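PDB 3G87: malonyl CoA-acyl carrier protein transacylase from Burkholderia pseudomallei, which probably transfers the malonyl group from malonyl-CoA to holo acyl carrier protein, releasing coenzyme A. Local coordinates for residues A30-Q35 / F105-G110; P64-V69 / H91-F96. One frame throughout, in Å; residues are numbered along the deposited sequence.

Interaction 1 (A30-Q35 / F105-G110); sequences ADLTAQ and FDFETG
Leu32 and Gln35, a turn apart on helix 30-40, face Phe107 and Glu108, which open helix 107-123. The backbones come closer at the second pair: Leu32 CA lies 7.8 Å from Phe107 CA, Gln35 CA only 6.9 Å from Glu108 CA. Phe107 holds its CG anti to the backbone N (chi1 171°), which sends the ring across to Leu32. There Leu32 CG sits over one face, off toward the rim, in a CH-pi contact 4.2 Å from the ring centroid. At the ring's edge, near its plane, Gln35 OE1 approaches Phe107 CD2 to 3.5 Å, a favourable place for an amide oxygen beside weakly positive ring hydrogens. Glutamine and glutamate suit the partly exposed margin, since their polar ends can meet water there while their chains cross at about a right angle and stack amide on carboxylate, planes 27° apart. A water hydrogen-bonded to Gln35 O (2.8 Å) also reaches Glu108 OE2, weakly. Asp106 caps the helix start, its OD1 accepting from Thr109 N (3.0 Å) and from Thr109 OG1. Leu32 and Phe107 both also touch Tyr75: an apolar Leu-Phe core with a polar outer margin, where two helices pack beside each other on a third, helix 59-81, of the acyltransferase domain.

Interaction 2 (P64-V69 / H91-F96); sequences PALYVV and HSLGEF
Tyr67 and Phe96 bring their side chains together at about a right angle, yet the rings do not stack: Phe96 offers its CB, which meets the Tyr67 ring obliquely, 3.9 Å from Tyr67 CD1. The Phe96 ring itself leads away from helix 59-81, and Leu93 O lies in its plane at the edge. Beside this pair Leu93 reaches across. Its CG is turned anti to the backbone N (chi1 -176°), and its CD1 lodges against the helix surface, 3.5 Å from Leu66 CB and 3.6 Å from Tyr67 N. The first of these is tighter than usual carbon contact, so this one methyl branch is pressed against helix 59-81 between Leu66 and Tyr67. Val114 of helix 107-123 also touches Leu93. Tyrosine suits its place because its ring lines the apolar interface while its OH turns to helix 107-123, to Phe107 O. Leu93 directly follows Ser92 in a turn whose Gly90, Ser92 and Gly94 fit the GxSxG nucleophile elbow of acyltransferases; positive phi at Ser92 (59°) is consistent with its strain, and glycine lets Gly94 pass close to His91 N. Ser92 OG is hydrogen-bonded to His196 NE2, consistent with the Ser-His pair of this family, and also to Arg117 NH2. No hydrogen bond joins the two segments, although one residue further on Asn97 ND2 bonds to Tyr67 O: their cohesion is hydrophobic, leaving the elbow's polar groups to partners beyond helix 59-81.

Overall arrangement
Helix 59-81 ties the two contacts together: it carries Tyr67 of interaction 2 and, further along, touches Leu32 and Phe107 of interaction 1. Their centres are 13 Å apart, interaction 2 about 7 Å from the centre of the chain and interaction 1 about 19 Å out. One direct link is the hydrogen bond of 2.9 Å between Tyr67 OH and Phe107 O. Gly110 CA packs 3.3 Å from Tyr67 OH, and its lack of a CB spares a clash with the Phe105 ring. Phe105 CZ also packs 3.5 Å from Phe96 O. Packing thus runs continuously from the partly buried outer helices to the core behind Ser92, the probable nucleophile.

Interaction 1 (A30-Q35 / F105-G110)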
ATOM      1  N   ALA A  30      -5.986  15.889 -18.100  1.00 19.87           N
ATOM      2  CA  ALA A  30      -4.801  16.457 -18.721  1.00 19.93           C
ATOM      3  C   ALA A  30      -4.104  17.448 -17.806  1.00 19.69           C
ATOM      4  O   ALA A  30      -2.890  17.494 -17.805  1.00 18.57           O
ATOM      5  CB  ALA A  30      -5.166  17.111 -20.028  1.00 19.77           C
ATOM      6  N   ASP A  31      -4.862  18.240 -17.044  1.00 20.74           N
ATOM      7  CA  ASP A  31      -4.252  19.199 -16.084  1.00 22.64           C
ATOM      8  C   ASP A  31      -3.580  18.527 -14.855  1.00 22.03           C
ATOM      9  O   ASP A  31      -2.473  18.900 -14.497  1.00 23.74           O
ATOM     10  CB  ASP A  31      -5.247  20.235 -15.592  1.00 23.50           C
ATOM     11  CG  ASP A  31      -5.658  21.246 -16.684  1.00 30.56           C
ATOM     12  OD1 ASP A  31      -5.280  21.090 -17.891  1.00 34.74           O
ATOM     13  OD2 ASP A  31      -6.409  22.189 -16.317  1.00 37.16           O
ATOM     14  N   LEU A  32      -4.231  17.547 -14.224  1.00 21.09           N
ATOM     15  CA  LEU A  32      -3.600  16.771 -13.165  1.00 20.76           C
ATOM     16  C   LEU A  32      -2.323  16.144 -13.728  1.00 20.55           C
ATOM     17  O   LEU A  32      -1.259  16.285 -13.135  1.00 21.29           O
ATOM     18  CB  LEU A  32      -4.572  15.705 -12.630  1.00 20.57           C
ATOM     19  CG  LEU A  32      -5.426  16.098 -11.418  1.00 22.17           C
ATOM     20  CD1 LEU A  32      -5.820  17.534 -11.465  1.00 23.12           C
ATOM     21  CD2 LEU A  32      -6.662  15.250 -11.209  1.00 18.14           C
ATOM     22  N   THR A  33      -2.406  15.532 -14.918  1.00 19.64           N
ATOM     23  CA  THR A  33      -1.220  14.946 -15.541  1.00 18.96           C
ATOM     24  C   THR A  33      -0.053  15.921 -15.704  1.00 19.60           C
ATOM     25  O   THR A  33       1.086  15.596 -15.332  1.00 20.50           O
ATOM     26  CB  THR A  33      -1.578  14.271 -16.840  1.00 18.63           C
ATOM     27  OG1 THR A  33      -2.525  13.243 -16.572  1.00 17.43           O
ATOM     28  CG2 THR A  33      -0.375  13.634 -17.488  1.00 19.86           C
ATOM     29  N   ALA A  34      -0.317  17.123 -16.211  1.00 19.78           N
ATOM     30  CA  ALA A  34       0.737  18.130 -16.350  1.00 20.47           C
ATOM     31  C   ALA A  34       1.256  18.545 -14.988  1.00 21.13           C
ATOM     32  O   ALA A  34       2.455  18.804 -14.859  1.00 21.41           O
ATOM     33  CB  ALA A  34       0.254  19.358 -17.117  1.00 20.90           C
ATOM     34  N   GLN A  35       0.369  18.629 -13.982  1.00 21.02           N
ATOM     35  CA  GLN A  35       0.834  18.901 -12.629  1.00 21.76           C
ATOM     36  C   GLN A  35       1.797  17.819 -12.147  1.00 21.54           C
ATOM     37  O   GLN A  35       2.758  18.109 -11.434  1.00 21.36           O
ATOM     38  CB  GLN A  35      -0.328  18.988 -11.610  1.00 22.27           C
ATOM     39  CG  GLN A  35      -1.211  20.172 -11.801  1.00 24.44           C
ATOM     40  CD  GLN A  35      -2.404  20.158 -10.860  1.00 28.24           C
ATOM     41  OE1 GLN A  35      -2.633  19.215 -10.072  1.00 27.73           O
ATOM     42  NE2 GLN A  35      -3.171  21.228 -10.925  1.00 29.43           N
ATOM     43  N   PHE A 105      -4.701  16.367   1.997  1.00 17.36           N
ATOM     44  CA  PHE A 105      -3.797  17.196   1.184  1.00 18.43           C
ATOM     45  C   PHE A 105      -4.359  17.254  -0.208  1.00 18.66           C
ATOM     46  O   PHE A 105      -5.283  16.509  -0.546  1.00 20.07           O
ATOM     47  CB  PHE A 105      -2.295  16.725   1.177  1.00 18.37           C
ATOM     48  CG  PHE A 105      -2.098  15.221   1.185  1.00 15.20           C
ATOM     49  CD1 PHE A 105      -2.431  14.452   0.082  1.00 13.62           C
ATOM     50  CD2 PHE A 105      -1.610  14.582   2.336  1.00 18.34           C
ATOM     51  CE1 PHE A 105      -2.300  13.039   0.103  1.00 11.86           C
ATOM     52  CE2 PHE A 105      -1.464  13.180   2.397  1.00 15.45           C
ATOM     53  CZ  PHE A 105      -1.788  12.407   1.244  1.00 15.45           C
ATOM     54  N   ASP A 106      -3.827  18.084  -1.045  1.00 19.35           N
ATOM     55  CA  ASP A 106      -4.245  18.058  -2.420  1.00 20.31           C
ATOM     56  C   ASP A 106      -3.430  17.102  -3.270  1.00 20.24           C
ATOM     57  O   ASP A 106      -2.545  16.496  -2.797  1.00 20.29           O
ATOM     58  CB  ASP A 106      -4.331  19.451  -3.017  1.00 21.88           C
ATOM     59  CG  ASP A 106      -3.042  20.161  -3.086  1.00 23.12           C
ATOM     60  OD1 ASP A 106      -2.000  19.619  -3.021  1.00 25.08           O
ATOM     61  OD2 ASP A 106      -3.081  21.322  -3.258  1.00 28.46           O
ATOM     62  N   PHE A 107      -3.765  17.001  -4.534  1.00 21.42           N
ATOM     63  CA  PHE A 107      -3.156  16.052  -5.442  1.00 21.28           C
ATOM     64  C   PHE A 107      -1.653  16.228  -5.564  1.00 22.19           C
ATOM     65  O   PHE A 107      -0.936  15.312  -5.438  1.00 22.93           O
ATOM     66  CB  PHE A 107      -3.844  16.077  -6.789  1.00 20.73           C
ATOM     67  CG  PHE A 107      -3.156  15.301  -7.845  1.00 19.54           C
ATOM     68  CD1 PHE A 107      -3.179  13.940  -7.853  1.00 16.35           C
ATOM     69  CD2 PHE A 107      -2.487  15.935  -8.847  1.00 20.37           C
ATOM     70  CE1 PHE A 107      -2.560  13.262  -8.818  1.00 17.33           C
ATOM     71  CE2 PHE A 107      -1.877  15.237  -9.800  1.00 19.37           C
ATOM     72  CZ  PHE A 107      -1.911  13.902  -9.783  1.00 15.08           C
ATOM     73  N   GLU A 108      -1.207  17.438  -5.773  1.00 22.09           N
ATOM     74  CA  GLU A 108       0.189  17.744  -5.885  1.00 23.61           C
ATOM     75  C   GLU A 108       0.959  17.488  -4.619  1.00 22.80           C
ATOM     76  O   GLU A 108       2.060  17.067  -4.658  1.00 22.99           O
ATOM     77  CB  GLU A 108       0.402  19.200  -6.288  1.00 24.11           C
ATOM     78  CG  GLU A 108       0.190  19.510  -7.698  1.00 29.19           C
ATOM     79  CD  GLU A 108      -0.135  20.988  -7.940  1.00 34.73           C
ATOM     80  OE1 GLU A 108      -0.726  21.619  -7.079  1.00 34.95           O
ATOM     81  OE2 GLU A 108       0.213  21.511  -8.984  1.00 37.09           O
ATOM     82  N   THR A 109       0.350  17.752  -3.492  1.00 21.93           N
ATOM     83  CA  THR A 109       1.046  17.634  -2.258  1.00 20.68           C
ATOM     84  C   THR A 109       1.276  16.167  -1.941  1.00 20.25           C
ATOM     85  O   THR A 109       2.297  15.829  -1.471  1.00 20.57           O
ATOM     86  CB  THR A 109       0.330  18.367  -1.124  1.00 21.07           C
ATOM     87  OG1 THR A 109       0.272  19.740  -1.397  1.00 19.80           O
ATOM     88  CG2 THR A 109       1.048  18.210   0.137  1.00 22.86           C
ATOM     89  N   GLY A 110       0.328  15.308  -2.241  1.00 18.94           N
ATOM     90  CA  GLY A 110       0.486  13.871  -2.034  1.00 18.01           C
ATOM     91  C   GLY A 110       1.573  13.321  -2.936  1.00 18.93           C
ATOM     92  O   GLY A 110       2.415  12.516  -2.491  1.00 19.91           O
TER
HETATM   93  O   HOH W   1       3.193  20.712 -10.497  1.00 26.99           O

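Interaction 2 (P64-V69 / H91-F96)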
ATOM      1  N   PRO A  64       5.153   6.729  -7.510  1.00 17.65           N
ATOM      2  CA  PRO A  64       4.461   7.800  -8.189  1.00 17.65           C
ATOM      3  C   PRO A  64       3.502   7.301  -9.223  1.00 17.11           C
ATOM      4  O   PRO A  64       2.492   7.886  -9.325  1.00 16.98           O
ATOM      5  CB  PRO A  64       5.584   8.573  -8.835  1.00 18.58           C
ATOM      6  CG  PRO A  64       6.686   8.296  -8.074  1.00 18.01           C
ATOM      7  CD  PRO A  64       6.590   6.951  -7.612  1.00 19.10           C
ATOM      8  N   ALA A  65       3.839   6.233  -9.923  1.00 16.57           N
ATOM      9  CA  ALA A  65       2.949   5.578 -10.898  1.00 15.73           C
ATOM     10  C   ALA A  65       1.652   5.111 -10.277  1.00 15.02           C
ATOM     11  O   ALA A  65       0.574   5.431 -10.763  1.00 14.85           O
ATOM     12  CB  ALA A  65       3.647   4.407 -11.553  1.00 15.24           C
ATOM     13  N   LEU A  66       1.754   4.341  -9.208  1.00 14.72           N
ATOM     14  CA  LEU A  66       0.580   3.901  -8.460  1.00 14.63           C
ATOM     15  C   LEU A  66      -0.288   5.051  -7.993  1.00 14.79           C
ATOM     16  O   LEU A  66      -1.495   5.066  -8.252  1.00 15.08           O
ATOM     17  CB  LEU A  66       1.015   3.061  -7.263  1.00 14.13           C
ATOM     18  CG  LEU A  66       1.619   1.710  -7.670  1.00 16.42           C
ATOM     19  CD1 LEU A  66       2.257   1.055  -6.430  1.00 18.54           C
ATOM     20  CD2 LEU A  66       0.585   0.778  -8.345  1.00 13.90           C
ATOM     21  N   TYR A  67       0.337   6.023  -7.342  1.00 15.04           N
ATOM     22  CA  TYR A  67      -0.375   7.140  -6.758  1.00 16.13           C
ATOM     23  C   TYR A  67      -1.210   7.871  -7.789  1.00 16.61           C
ATOM     24  O   TYR A  67      -2.383   8.171  -7.538  1.00 16.82           O
ATOM     25  CB  TYR A  67       0.605   8.128  -6.076  1.00 16.56           C
ATOM     26  CG  TYR A  67      -0.056   9.409  -5.536  1.00 15.26           C
ATOM     27  CD1 TYR A  67      -0.657   9.434  -4.259  1.00 12.97           C
ATOM     28  CD2 TYR A  67      -0.086  10.577  -6.299  1.00 13.36           C
ATOM     29  CE1 TYR A  67      -1.260  10.592  -3.758  1.00 11.91           C
ATOM     30  CE2 TYR A  67      -0.733  11.750  -5.830  1.00 13.18           C
ATOM     31  CZ  TYR A  67      -1.278  11.759  -4.548  1.00 14.36           C
ATOM     32  OH  TYR A  67      -1.885  12.906  -4.068  1.00 13.59           O
ATOM     33  N   VAL A  68      -0.607   8.184  -8.929  1.00 16.07           N
ATOM     34  CA  VAL A  68      -1.300   9.006  -9.928  1.00 16.14           C
ATOM     35  C   VAL A  68      -2.404   8.180 -10.588  1.00 16.48           C
ATOM     36  O   VAL A  68      -3.535   8.650 -10.784  1.00 16.51           O
ATOM     37  CB  VAL A  68      -0.320   9.563 -10.981  1.00 17.00           C
ATOM     38  CG1 VAL A  68      -1.066  10.381 -11.999  1.00 17.79           C
ATOM     39  CG2 VAL A  68       0.756  10.418 -10.300  1.00 16.38           C
ATOM     40  N   VAL A  69      -2.094   6.923 -10.900  1.00 15.69           N
ATOM     41  CA  VAL A  69      -3.121   6.057 -11.438  1.00 14.28           C
ATOM     42  C   VAL A  69      -4.250   5.822 -10.432  1.00 15.35           C
ATOM     43  O   VAL A  69      -5.461   5.951 -10.790  1.00 15.48           O
ATOM     44  CB  VAL A  69      -2.544   4.802 -12.070  1.00 14.53           C
ATOM     45  CG1 VAL A  69      -3.660   3.846 -12.502  1.00 13.68           C
ATOM     46  CG2 VAL A  69      -1.632   5.223 -13.333  1.00 13.94           C
ATOM     47  N   HIS A  91      -3.098   0.426   0.701  1.00 17.60           N
ATOM     48  CA  HIS A  91      -2.061  -0.532   1.038  1.00 18.07           C
ATOM     49  C   HIS A  91      -0.663   0.030   0.809  1.00 18.13           C
ATOM     50  O   HIS A  91      -0.159   0.111  -0.330  1.00 19.14           O
ATOM     51  CB  HIS A  91      -2.278  -1.838   0.268  1.00 19.32           C
ATOM     52  CG  HIS A  91      -1.557  -3.013   0.852  1.00 18.50           C
ATOM     53  ND1 HIS A  91      -0.178  -3.090   0.901  1.00 16.76           N
ATOM     54  CD2 HIS A  91      -2.021  -4.155   1.412  1.00 18.65           C
ATOM     55  CE1 HIS A  91       0.173  -4.239   1.452  1.00 17.83           C
ATOM     56  NE2 HIS A  91      -0.923  -4.896   1.792  1.00 16.00           N
ATOM     57  N   SER A  92      -0.060   0.458   1.912  1.00 17.82           N
ATOM     58  CA  SER A  92       1.248   1.088   1.958  1.00 16.19           C
ATOM     59  C   SER A  92       1.234   2.362   1.090  1.00 16.77           C
ATOM     60  O   SER A  92       0.719   3.383   1.541  1.00 16.07           O
ATOM     61  CB  SER A  92       2.313   0.058   1.619  1.00 15.66           C
ATOM     62  OG  SER A  92       3.560   0.694   1.470  1.00 18.04           O
ATOM     63  N   LEU A  93       1.710   2.328  -0.145  1.00 15.74           N
ATOM     64  CA  LEU A  93       1.522   3.424  -1.055  1.00 15.95           C
ATOM     65  C   LEU A  93       0.085   3.909  -1.145  1.00 16.64           C
ATOM     66  O   LEU A  93      -0.153   5.038  -1.031  1.00 18.14           O
ATOM     67  CB  LEU A  93       2.084   3.161  -2.446  1.00 14.46           C
ATOM     68  CG  LEU A  93       2.030   4.268  -3.494  1.00 15.75           C
ATOM     69  CD1 LEU A  93       0.720   4.530  -4.126  1.00 11.40           C
ATOM     70  CD2 LEU A  93       2.686   5.522  -3.086  1.00 13.66           C
ATOM     71  N   GLY A  94      -0.843   3.010  -1.359  1.00 16.70           N
ATOM     72  CA  GLY A  94      -2.244   3.305  -1.389  1.00 16.48           C
ATOM     73  C   GLY A  94      -2.850   4.096  -0.275  1.00 16.22           C
ATOM     74  O   GLY A  94      -3.843   4.652  -0.439  1.00 17.05           O
ATOM     75  N   GLU A  95      -2.200   4.158   0.845  1.00 16.50           N
ATOM     76  CA  GLU A  95      -2.632   4.967   1.943  1.00 16.75           C
ATOM     77  C   GLU A  95      -2.593   6.467   1.612  1.00 17.34           C
ATOM     78  O   GLU A  95      -3.409   7.212   2.036  1.00 17.80           O
ATOM     79  CB  GLU A  95      -1.846   4.589   3.192  1.00 16.99           C
ATOM     80  CG  GLU A  95      -2.125   5.328   4.425  1.00 19.68           C
ATOM     81  CD  GLU A  95      -1.823   4.559   5.673  1.00 21.30           C
ATOM     82  OE1 GLU A  95      -1.039   4.988   6.476  1.00 21.60           O
ATOM     83  OE2 GLU A  95      -2.386   3.540   5.883  1.00 22.60           O
ATOM     84  N   PHE A  96      -1.642   6.850   0.793  1.00 16.98           N
ATOM     85  CA  PHE A  96      -1.558   8.169   0.287  1.00 15.99           C
ATOM     86  C   PHE A  96      -2.741   8.585  -0.521  1.00 16.00           C
ATOM     87  O   PHE A  96      -3.179   9.646  -0.368  1.00 16.13           O
ATOM     88  CB  PHE A  96      -0.285   8.361  -0.479  1.00 16.45           C
ATOM     89  CG  PHE A  96       0.882   8.488   0.381  1.00 19.19           C
ATOM     90  CD1 PHE A  96       1.275   9.693   0.854  1.00 17.68           C
ATOM     91  CD2 PHE A  96       1.575   7.388   0.762  1.00 20.69           C
ATOM     92  CE1 PHE A  96       2.314   9.767   1.656  1.00 20.33           C
ATOM     93  CE2 PHE A  96       2.601   7.493   1.545  1.00 23.24           C
ATOM     94  CZ  PHE A  96       2.982   8.675   2.002  1.00 20.28           C
TER